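Local coordinates for alanine racemase (Acinetobacter baumannii, PDB 4QHR), which pairs a TIM-barrel N-terminal domain with a mainly beta C-terminal domain in a two-subunit assembly, as a member of the alanine racemase family, at residues V98-Q103 and N131-K136; V122-N127 and P138-V143; F82-M87 and F105-K110. One frame throughout, in Å; residues are numbered along the deposited sequence.

Interaction 1: residues V98-Q103 and N131-K136; sequences VIHHQQ and NRLGFK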
loop_
_atom_site.group_PDB
_atom_site.type_symbol
_atom_site.label_atom_id
_atom_site.label_comp_id
_atom_site.label_asym_id
_atom_site.label_seq_id
_atom_site.Cartn_x
_atom_site.Cartn_y
_atom_site.Cartn_z
ATOM N N VAL A 98 -17.866 -1.995 -21.412
ATOM C CA VAL A 98 -16.861 -2.205 -22.402
ATOM C C VAL A 98 -16.905 -3.676 -22.818
ATOM O O VAL A 98 -17.077 -4.562 -21.972
ATOM C CB VAL A 98 -15.456 -1.872 -21.878
ATOM C CG1 VAL A 98 -14.393 -2.670 -22.598
ATOM C CG2 VAL A 98 -15.192 -0.393 -22.058
ATOM N N ILE A 99 -16.764 -3.953 -24.114
ATOM C CA ILE A 99 -16.403 -5.290 -24.540
ATOM C C ILE A 99 -15.035 -5.226 -25.234
ATOM O O ILE A 99 -14.727 -4.297 -25.989
ATOM C CB ILE A 99 -17.477 -5.991 -25.440
ATOM C CG1 ILE A 99 -17.641 -5.309 -26.785
ATOM C CG2 ILE A 99 -18.797 -6.129 -24.693
ATOM C CD1 ILE A 99 -18.395 -6.137 -27.814
ATOM N N HIS A 100 -14.203 -6.209 -24.940
ATOM C CA HIS A 100 -12.847 -6.229 -25.482
ATOM C C HIS A 100 -12.466 -7.592 -26.106
ATOM O O HIS A 100 -11.412 -7.694 -26.697
ATOM C CB HIS A 100 -11.810 -5.777 -24.433
ATOM C CG HIS A 100 -11.750 -6.673 -23.241
ATOM N ND1 HIS A 100 -11.112 -7.896 -23.268
ATOM C CD2 HIS A 100 -12.272 -6.536 -21.996
ATOM C CE1 HIS A 100 -11.231 -8.465 -22.083
ATOM N NE2 HIS A 100 -11.965 -7.679 -21.305
ATOM N N HIS A 101 -13.303 -8.612 -25.996
ATOM C CA HIS A 101 -12.972 -9.901 -26.587
ATOM C C HIS A 101 -14.236 -10.696 -26.823
ATOM O O HIS A 101 -15.328 -10.360 -26.290
ATOM C CB HIS A 101 -11.865 -10.643 -25.769
ATOM C CG HIS A 101 -12.278 -11.089 -24.394
ATOM N ND1 HIS A 101 -11.652 -12.127 -23.740
ATOM C CD2 HIS A 101 -13.253 -10.655 -23.554
ATOM C CE1 HIS A 101 -12.214 -12.306 -22.560
ATOM N NE2 HIS A 101 -13.192 -11.436 -22.429
ATOM N N GLN A 102 -14.099 -11.739 -27.642
ATOM C CA GLN A 102 -15.216 -12.535 -28.168
ATOM C C GLN A 102 -16.188 -13.042 -27.093
ATOM O O GLN A 102 -17.399 -12.949 -27.238
ATOM C CB GLN A 102 -14.658 -13.709 -28.989
ATOM C CG GLN A 102 -15.643 -14.485 -29.837
ATOM C CD GLN A 102 -16.391 -13.639 -30.852
ATOM O OE1 GLN A 102 -15.862 -12.675 -31.420
ATOM N NE2 GLN A 102 -17.641 -14.012 -31.096
ATOM N N GLN A 103 -15.636 -13.516 -25.982
ATOM C CA GLN A 103 -16.429 -14.008 -24.881
ATOM C C GLN A 103 -17.487 -12.978 -24.478
ATOM O O GLN A 103 -18.666 -13.298 -24.296
ATOM C CB GLN A 103 -15.463 -14.264 -23.716
ATOM C CG GLN A 103 -16.132 -14.549 -22.420
ATOM C CD GLN A 103 -15.237 -15.215 -21.428
ATOM O OE1 GLN A 103 -14.636 -14.552 -20.552
ATOM N NE2 GLN A 103 -15.147 -16.530 -21.520
ATOM N N ASN A 131 -1.578 -4.051 -26.860
ATOM C CA ASN A 131 -1.679 -5.503 -26.683
ATOM C C ASN A 131 -2.173 -5.969 -25.286
ATOM O O ASN A 131 -2.027 -7.174 -24.916
ATOM C CB ASN A 131 -0.382 -6.201 -27.160
ATOM C CG ASN A 131 -0.343 -6.366 -28.684
ATOM O OD1 ASN A 131 -1.293 -6.887 -29.282
ATOM N ND2 ASN A 131 0.752 -5.931 -29.319
ATOM N N ARG A 132 -2.793 -5.039 -24.539
ATOM C CA ARG A 132 -3.498 -5.390 -23.314
ATOM C C ARG A 132 -4.879 -5.898 -23.743
ATOM O O ARG A 132 -5.019 -7.069 -24.119
ATOM C CB ARG A 132 -3.571 -4.219 -22.326
ATOM N N LEU A 133 -5.897 -5.037 -23.694
ATOM C CA LEU A 133 -7.273 -5.463 -23.986
ATOM C C LEU A 133 -7.710 -4.904 -25.314
ATOM O O LEU A 133 -7.253 -3.853 -25.689
ATOM C CB LEU A 133 -8.235 -4.948 -22.922
ATOM C CG LEU A 133 -8.009 -5.436 -21.490
ATOM C CD1 LEU A 133 -9.152 -4.919 -20.644
ATOM C CD2 LEU A 133 -7.918 -6.961 -21.360
ATOM N N GLY A 134 -8.588 -5.609 -26.007
ATOM C CA GLY A 134 -9.288 -5.025 -27.145
ATOM C C GLY A 134 -9.332 -5.905 -28.386
ATOM O O GLY A 134 -8.615 -6.893 -28.481
ATOM N N PHE A 135 -10.223 -5.530 -29.301
ATOM C CA PHE A 135 -10.300 -6.162 -30.612
ATOM C C PHE A 135 -9.296 -5.512 -31.522
ATOM O O PHE A 135 -9.087 -4.329 -31.453
ATOM C CB PHE A 135 -11.668 -6.013 -31.222
ATOM C CG PHE A 135 -12.725 -6.735 -30.466
ATOM C CD1 PHE A 135 -12.934 -8.107 -30.657
ATOM C CD2 PHE A 135 -13.522 -6.054 -29.536
ATOM C CE1 PHE A 135 -13.912 -8.775 -29.955
ATOM C CE2 PHE A 135 -14.502 -6.743 -28.831
ATOM C CZ PHE A 135 -14.691 -8.106 -29.039
ATOM N N LYS A 136 -8.687 -6.302 -32.377
ATOM C CA LYS A 136 -7.723 -5.775 -33.342
ATOM C C LYS A 136 -8.428 -5.296 -34.617
ATOM O O LYS A 136 -9.600 -5.588 -34.846
ATOM C CB LYS A 136 -6.701 -6.870 -33.689
ATOM C CG LYS A 136 -5.754 -7.162 -32.551
ATOM C CD LYS A 136 -5.089 -8.535 -32.583
ATOM C CE LYS A 136 -4.034 -8.634 -31.483
ATOM N NZ LYS A 136 -3.177 -9.857 -31.547
HETATM O O HOH W 1 -8.765 -8.278 -24.940
#
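His100 and Gly134 share one water, whose oxygen is held by three polar atoms gathered on one half of it. Gly134 N donates to the water oxygen at 2.9 Å. His100 ND1 is as close to it, and His100 O accepts from the water at 3.2 Å. The chi1 of 62° sets the imidazole CG between the backbone N and the carbonyl carbon, which keeps ND1 and O of one residue within reach of a single water. Here the backbones come closest, with His100 CA 4.1 Å from Gly134 CA.

Leu133 packs over one face of the imidazole in a CH-pi contact: its CD2 lies 3.9 Å from the centroid of the His100 ring, 19° off the normal. The other methyl, CD1, reaches toward CD2 and NE2 of the ring, and Leu133 CB sits by CG.

Phe135 slides its ring beneath the 100-101 peptide. Its CZ comes 3.4 Å from His101 N, and His100 O hangs over the centre of the face, 3.8 Å above the plane of the Phe135 ring. Ile99 O approaches the edge near the ring plane, while Ile99 CG1 packs 4.0 Å from Phe135 CE2. Farther out, the Phe135 side chain rests on Ile140 and Val143 of helix 139-149; Leu133 packs on Met304 of the second subunit.

The contact joins the loops that follow two neighbouring strands, 95-99 and 122-125, at the C-terminal end of the TIM-barrel strands, and it reaches the dimer interface. Since no direct hydrogen bond crosses between the segments, their polar link is the water, which satisfies an imidazole nitrogen, a carbonyl and a glycine N-H together; the rest is packing, leucine methyls on the imidazole face and the 100-101 peptide with Ile99 round the phenyl ring.

Interaction 2: residues V122-N127 and P138-V143; sequences VWVKLN and PEIIEV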
loop_
_atom_site.group_PDB
_atom_site.type_symbol
_atom_site.label_atom_id
_atom_site.label_comp_id
_atom_site.label_asym_id
_atom_site.label_seq_id
_atom_site.Cartn_x
_atom_site.Cartn_y
_atom_site.Cartn_z
ATOM N N VAL A 122 -22.785 0.342 -25.688
ATOM C CA VAL A 122 -21.726 -0.637 -25.524
ATOM C C VAL A 122 -20.450 0.051 -25.985
ATOM O O VAL A 122 -20.427 0.695 -27.067
ATOM C CB VAL A 122 -22.011 -1.949 -26.268
ATOM C CG1 VAL A 122 -22.412 -1.703 -27.677
ATOM C CG2 VAL A 122 -20.798 -2.885 -26.230
ATOM N N TRP A 123 -19.423 -0.034 -25.159
ATOM C CA TRP A 123 -18.122 0.553 -25.455
ATOM C C TRP A 123 -17.227 -0.533 -26.079
ATOM O O TRP A 123 -16.973 -1.548 -25.463
ATOM C CB TRP A 123 -17.497 1.183 -24.204
ATOM C CG TRP A 123 -18.290 2.308 -23.642
ATOM C CD1 TRP A 123 -19.586 2.247 -23.187
ATOM C CD2 TRP A 123 -17.848 3.639 -23.399
ATOM N NE1 TRP A 123 -19.979 3.482 -22.730
ATOM C CE2 TRP A 123 -18.928 4.346 -22.830
ATOM C CE3 TRP A 123 -16.634 4.309 -23.613
ATOM C CZ2 TRP A 123 -18.841 5.694 -22.487
ATOM C CZ3 TRP A 123 -16.530 5.626 -23.291
ATOM C CH2 TRP A 123 -17.618 6.323 -22.708
ATOM N N VAL A 124 -16.814 -0.341 -27.324
ATOM C CA VAL A 124 -16.085 -1.387 -28.056
ATOM C C VAL A 124 -14.638 -0.969 -28.084
ATOM O O VAL A 124 -14.272 0.039 -28.715
ATOM C CB VAL A 124 -16.645 -1.600 -29.469
ATOM C CG1 VAL A 124 -15.900 -2.724 -30.150
ATOM C CG2 VAL A 124 -18.148 -1.891 -29.422
ATOM N N LYS A 125 -13.805 -1.757 -27.413
ATOM C CA LYS A 125 -12.409 -1.411 -27.146
ATOM C C LYS A 125 -11.507 -1.912 -28.285
ATOM O O LYS A 125 -11.537 -3.060 -28.635
ATOM C CB LYS A 125 -11.995 -2.015 -25.790
ATOM C CG LYS A 125 -10.514 -1.935 -25.337
ATOM C CD LYS A 125 -9.946 -0.531 -25.209
ATOM C CE LYS A 125 -8.778 -0.426 -24.187
ATOM N NZ LYS A 125 -7.472 -0.825 -24.764
ATOM N N LEU A 126 -10.697 -1.005 -28.802
ATOM C CA LEU A 126 -9.688 -1.286 -29.790
ATOM C C LEU A 126 -8.346 -1.552 -29.137
ATOM O O LEU A 126 -7.883 -0.794 -28.270
ATOM C CB LEU A 126 -9.503 -0.056 -30.671
ATOM C CG LEU A 126 -8.444 -0.043 -31.797
ATOM C CD1 LEU A 126 -8.790 -1.049 -32.886
ATOM C CD2 LEU A 126 -8.297 1.351 -32.371
ATOM N N ASN A 127 -7.716 -2.618 -29.589
ATOM C CA ASN A 127 -6.290 -2.838 -29.326
ATOM C C ASN A 127 -5.576 -2.327 -30.565
ATOM O O ASN A 127 -5.610 -2.982 -31.638
ATOM C CB ASN A 127 -6.016 -4.318 -29.134
ATOM C CG ASN A 127 -4.534 -4.658 -29.131
ATOM O OD1 ASN A 127 -3.631 -3.792 -29.079
ATOM N ND2 ASN A 127 -4.280 -5.925 -29.147
ATOM N N PRO A 138 -8.552 -5.958 -38.417
ATOM C CA PRO A 138 -9.924 -5.476 -38.775
ATOM C C PRO A 138 -11.109 -6.078 -38.062
ATOM O O PRO A 138 -12.220 -5.619 -38.318
ATOM C CB PRO A 138 -10.028 -5.843 -40.279
ATOM C CG PRO A 138 -9.203 -7.089 -40.399
ATOM C CD PRO A 138 -8.035 -6.906 -39.442
ATOM N N GLU A 139 -10.900 -7.051 -37.176
ATOM C CA GLU A 139 -11.988 -7.713 -36.461
ATOM C C GLU A 139 -12.968 -6.797 -35.763
ATOM O O GLU A 139 -14.146 -7.098 -35.704
ATOM C CB GLU A 139 -11.451 -8.631 -35.379
ATOM N N ILE A 140 -12.470 -5.699 -35.218
ATOM C CA ILE A 140 -13.291 -4.711 -34.529
ATOM C C ILE A 140 -14.370 -4.120 -35.436
ATOM O O ILE A 140 -15.444 -3.777 -34.979
ATOM C CB ILE A 140 -12.445 -3.593 -33.872
ATOM C CG1 ILE A 140 -13.291 -2.850 -32.828
ATOM C CG2 ILE A 140 -11.923 -2.585 -34.866
ATOM C CD1 ILE A 140 -12.520 -1.933 -31.896
ATOM N N ILE A 141 -14.094 -4.035 -36.731
ATOM C CA ILE A 141 -15.065 -3.462 -37.675
ATOM C C ILE A 141 -16.261 -4.376 -37.800
ATOM O O ILE A 141 -17.386 -3.913 -37.789
ATOM C CB ILE A 141 -14.433 -3.163 -39.048
ATOM C CG1 ILE A 141 -13.347 -2.120 -38.879
ATOM C CG2 ILE A 141 -15.504 -2.691 -40.052
ATOM C CD1 ILE A 141 -12.407 -2.022 -40.061
ATOM N N GLU A 142 -16.033 -5.676 -37.843
ATOM C CA GLU A 142 -17.133 -6.606 -37.961
ATOM C C GLU A 142 -17.944 -6.637 -36.702
ATOM O O GLU A 142 -19.152 -6.744 -36.779
ATOM C CB GLU A 142 -16.618 -8.001 -38.341
ATOM C CG GLU A 142 -15.788 -7.945 -39.638
ATOM C CD GLU A 142 -16.579 -7.280 -40.771
ATOM O OE1 GLU A 142 -17.665 -7.849 -41.078
ATOM O OE2 GLU A 142 -16.162 -6.218 -41.336
ATOM N N VAL A 143 -17.266 -6.540 -35.547
ATOM C CA VAL A 143 -17.931 -6.511 -34.241
ATOM C C VAL A 143 -18.861 -5.310 -34.221
ATOM O O VAL A 143 -20.006 -5.441 -33.952
ATOM C CB VAL A 143 -16.910 -6.432 -33.083
ATOM C CG1 VAL A 143 -17.581 -6.126 -31.746
ATOM C CG2 VAL A 143 -16.123 -7.735 -32.987
#
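Val124 and Ile140 each hold their CG1 anti to the backbone N, with chi1 of -178° and -163°, and this sends the two branches across the gap until Val124 CG1 meets Ile140 CG1 at 3.7 Å. The two side chains lie alongside each other, running opposite ways. Ile140 then continues extended, so that its CD1 ends 3.6 Å from both Lys125 O and Leu126 CA, against the backbone of the other segment. Leu126 comes in roughly perpendicular to Ile140, its CB 3.8 Å from Ile140 CD1 and its own CD1 against both Ile140 methyls, CD1 and CG2. One helical turn on, Val143 CG1 adds a looser contact to Val124 CG1 at 4.1 Å.

Strand 122-125 and helix 139-149 are the first two elements of a beta-alpha-beta unit of the TIM barrel, completed by strand 154-157. The two short axes run nearly antiparallel, 165° apart, and approach to 9.7 Å. Leu156 of that next strand and Ile180 of helix 168-184 also pack on Ile140, while Lys125 points away from the helix and its NZ bonds to Leu133 O. With no hydrogen bond between the segments, the helix is held to this strand by van der Waals packing of aliphatic branches in a buried, apolar layer.

Interaction 3: residues F82-M87 and F105-K110; sequences FSEDEM and FEWLIK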
loop_
_atom_site.group_PDB
_atom_site.type_symbol
_atom_site.label_atom_id
_atom_site.label_comp_id
_atom_site.label_asym_id
_atom_site.label_seq_id
_atom_site.Cartn_x
_atom_site.Cartn_y
_atom_site.Cartn_z
ATOM N N PHE A 82 -16.519 -9.889 -16.215
ATOM C CA PHE A 82 -15.567 -10.982 -16.060
ATOM C C PHE A 82 -16.261 -12.352 -16.082
ATOM O O PHE A 82 -15.638 -13.356 -16.380
ATOM C CB PHE A 82 -14.723 -10.769 -14.761
ATOM C CG PHE A 82 -14.001 -9.457 -14.746
ATOM C CD1 PHE A 82 -14.632 -8.327 -14.280
ATOM C CD2 PHE A 82 -12.697 -9.334 -15.284
ATOM C CE1 PHE A 82 -13.991 -7.099 -14.310
ATOM C CE2 PHE A 82 -12.039 -8.127 -15.293
ATOM C CZ PHE A 82 -12.678 -7.000 -14.805
ATOM N N SER A 83 -17.540 -12.395 -15.783
ATOM C CA SER A 83 -18.320 -13.624 -15.858
ATOM C C SER A 83 -19.706 -13.250 -16.372
ATOM O O SER A 83 -20.201 -12.117 -16.120
ATOM C CB SER A 83 -18.345 -14.340 -14.478
ATOM O OG SER A 83 -19.001 -13.556 -13.480
ATOM N N GLU A 84 -20.379 -14.186 -17.049
ATOM C CA GLU A 84 -21.701 -13.866 -17.642
ATOM C C GLU A 84 -22.736 -13.433 -16.606
ATOM O O GLU A 84 -23.568 -12.548 -16.873
ATOM C CB GLU A 84 -22.261 -15.017 -18.465
ATOM C CG GLU A 84 -23.488 -14.604 -19.255
ATOM C CD GLU A 84 -24.195 -15.776 -19.858
ATOM O OE1 GLU A 84 -23.548 -16.844 -20.049
ATOM O OE2 GLU A 84 -25.406 -15.617 -20.149
ATOM N N ASP A 85 -22.676 -14.030 -15.418
ATOM C CA ASP A 85 -23.684 -13.685 -14.387
ATOM C C ASP A 85 -23.631 -12.231 -13.926
ATOM O O ASP A 85 -24.490 -11.793 -13.201
ATOM C CB ASP A 85 -23.654 -14.676 -13.214
ATOM C CG ASP A 85 -22.389 -14.610 -12.396
ATOM O OD1 ASP A 85 -21.479 -13.789 -12.640
ATOM O OD2 ASP A 85 -22.293 -15.471 -11.463
ATOM N N GLU A 86 -22.621 -11.476 -14.325
ATOM C CA GLU A 86 -22.622 -10.026 -14.089
ATOM C C GLU A 86 -23.535 -9.267 -15.001
ATOM O O GLU A 86 -23.924 -8.147 -14.667
ATOM C CB GLU A 86 -21.208 -9.434 -14.214
ATOM C CG GLU A 86 -20.157 -10.026 -13.277
ATOM C CD GLU A 86 -18.770 -9.476 -13.606
ATOM O OE1 GLU A 86 -18.690 -8.268 -13.901
ATOM O OE2 GLU A 86 -17.781 -10.212 -13.569
ATOM N N MET A 87 -23.890 -9.827 -16.164
ATOM C CA MET A 87 -24.731 -9.115 -17.116
ATOM C C MET A 87 -26.090 -8.623 -16.578
ATOM O O MET A 87 -26.422 -7.453 -16.813
ATOM C CB MET A 87 -24.945 -9.934 -18.418
ATOM C CG MET A 87 -23.672 -10.036 -19.269
ATOM S SD MET A 87 -22.989 -8.438 -19.773
ATOM C CE MET A 87 -24.341 -7.834 -20.752
ATOM N N PHE A 105 -18.523 -10.340 -26.138
ATOM C CA PHE A 105 -19.413 -10.127 -27.280
ATOM C C PHE A 105 -20.550 -11.110 -27.238
ATOM O O PHE A 105 -21.715 -10.711 -27.336
ATOM C CB PHE A 105 -18.631 -10.241 -28.567
ATOM C CG PHE A 105 -19.487 -10.138 -29.806
ATOM C CD1 PHE A 105 -20.031 -8.932 -30.197
ATOM C CD2 PHE A 105 -19.732 -11.248 -30.570
ATOM C CE1 PHE A 105 -20.784 -8.832 -31.367
ATOM C CE2 PHE A 105 -20.489 -11.158 -31.717
ATOM C CZ PHE A 105 -21.016 -9.944 -32.125
ATOM N N GLU A 106 -20.226 -12.394 -27.041
ATOM C CA GLU A 106 -21.269 -13.437 -27.016
ATOM C C GLU A 106 -22.239 -13.204 -25.887
ATOM O O GLU A 106 -23.451 -13.299 -26.090
ATOM C CB GLU A 106 -20.648 -14.855 -26.959
ATOM C CG GLU A 106 -20.039 -15.224 -28.322
ATOM C CD GLU A 106 -19.009 -16.330 -28.263
ATOM O OE1 GLU A 106 -18.897 -16.993 -27.210
ATOM O OE2 GLU A 106 -18.268 -16.505 -29.266
ATOM N N TRP A 107 -21.735 -12.871 -24.704
ATOM C CA TRP A 107 -22.642 -12.624 -23.566
ATOM C C TRP A 107 -23.575 -11.417 -23.775
ATOM O O TRP A 107 -24.743 -11.429 -23.357
ATOM C CB TRP A 107 -21.853 -12.415 -22.293
ATOM C CG TRP A 107 -21.016 -13.591 -21.877
ATOM C CD1 TRP A 107 -21.198 -14.908 -22.201
ATOM C CD2 TRP A 107 -19.849 -13.543 -21.022
ATOM N NE1 TRP A 107 -20.202 -15.678 -21.627
ATOM C CE2 TRP A 107 -19.379 -14.866 -20.882
ATOM C CE3 TRP A 107 -19.168 -12.505 -20.359
ATOM C CZ2 TRP A 107 -18.262 -15.178 -20.107
ATOM C CZ3 TRP A 107 -18.053 -12.822 -19.596
ATOM C CH2 TRP A 107 -17.625 -14.150 -19.474
ATOM N N LEU A 108 -23.050 -10.370 -24.396
ATOM C CA LEU A 108 -23.804 -9.140 -24.633
ATOM C C LEU A 108 -24.936 -9.392 -25.619
ATOM O O LEU A 108 -26.082 -8.971 -25.409
ATOM C CB LEU A 108 -22.890 -8.060 -25.189
ATOM C CG LEU A 108 -23.629 -6.769 -25.506
ATOM C CD1 LEU A 108 -24.143 -6.063 -24.229
ATOM C CD2 LEU A 108 -22.721 -5.881 -26.278
ATOM N N ILE A 109 -24.632 -10.055 -26.720
ATOM C CA ILE A 109 -25.699 -10.417 -27.695
ATOM C C ILE A 109 -26.762 -11.276 -27.039
ATOM O O ILE A 109 -27.952 -11.071 -27.234
ATOM C CB ILE A 109 -25.121 -11.206 -28.890
ATOM C CG1 ILE A 109 -24.211 -10.329 -29.730
ATOM C CG2 ILE A 109 -26.256 -11.852 -29.732
ATOM C CD1 ILE A 109 -24.845 -9.120 -30.338
ATOM N N LYS A 110 -26.322 -12.231 -26.254
ATOM C CA LYS A 110 -27.215 -13.031 -25.460
ATOM C C LYS A 110 -28.191 -12.193 -24.656
ATOM O O LYS A 110 -29.358 -12.568 -24.588
ATOM C CB LYS A 110 -26.439 -13.964 -24.542
ATOM C CG LYS A 110 -27.288 -14.944 -23.741
ATOM C CD LYS A 110 -26.649 -16.338 -23.639
ATOM C CE LYS A 110 -27.473 -17.276 -22.744
ATOM N NZ LYS A 110 -27.243 -17.054 -21.282
#
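Glu84 lies across one face of the Trp107 indole: its CB stands 3.6 Å from the centroid of the five-membered ring, only 4° off the normal, a CH-pi contact. With CG anti to the backbone N (chi1 -170°) and the chain extended beyond, the glutamate runs over the CG-CD1 bond toward Lys110. Its carboxylate, tilted 23° from the ring plane, brings OE1 to 3.7 Å from Trp107 CD1. The Ser83-Glu84 peptide lies over the six-membered ring, with Glu84 N 3.7 Å from Trp107 CH2, while Phe82 O comes to the ring edge. Beyond the indole, Lys110 NZ donates to the syn lone pair of Glu84 OE2 in a 2.6 Å salt bridge, the bent lysine coming in crosswise. Deeper in, Met87 CE packs 3.9 Å from Leu108 CD1.

In TIM-barrel terms, the loop after strand 75-77 here leans on helix 102-110, which follows the next strand, 95-99. A second shell fixes the shape of this loop. Ser83 OG donates to Asp85 OD1 at 2.6 Å, and Phe82 N donates to Glu86 OE2 at 2.9 Å from above the carboxylate plane. Glu86 OE2 also receives a weak bond from Ser83 N and hydrogen-bonds Met1 N of the second subunit.

All three contacts lie in the TIM-barrel domain. Interaction 2 is fully buried and apolar, carried by aliphatic side chains; interactions 1 and 3 are partly buried, touch the second subunit and mix ring packing with polar links, a bridging water in one and a salt bridge in the other. Interactions 1 and 2 adjoin on neighbouring strands of one parallel sheet, where Ile99 N lies 2.8 Å from Trp123 O and Phe135 N 2.9 Å from Lys125 O, both probable hydrogen bonds. Interactions 1 and 3 share helix 102-110, with Ile99 packing on Phe105 and Leu108. The same two helix residues meet interaction 2 through Val143 and Val122, linking all three contacts by apolar packing.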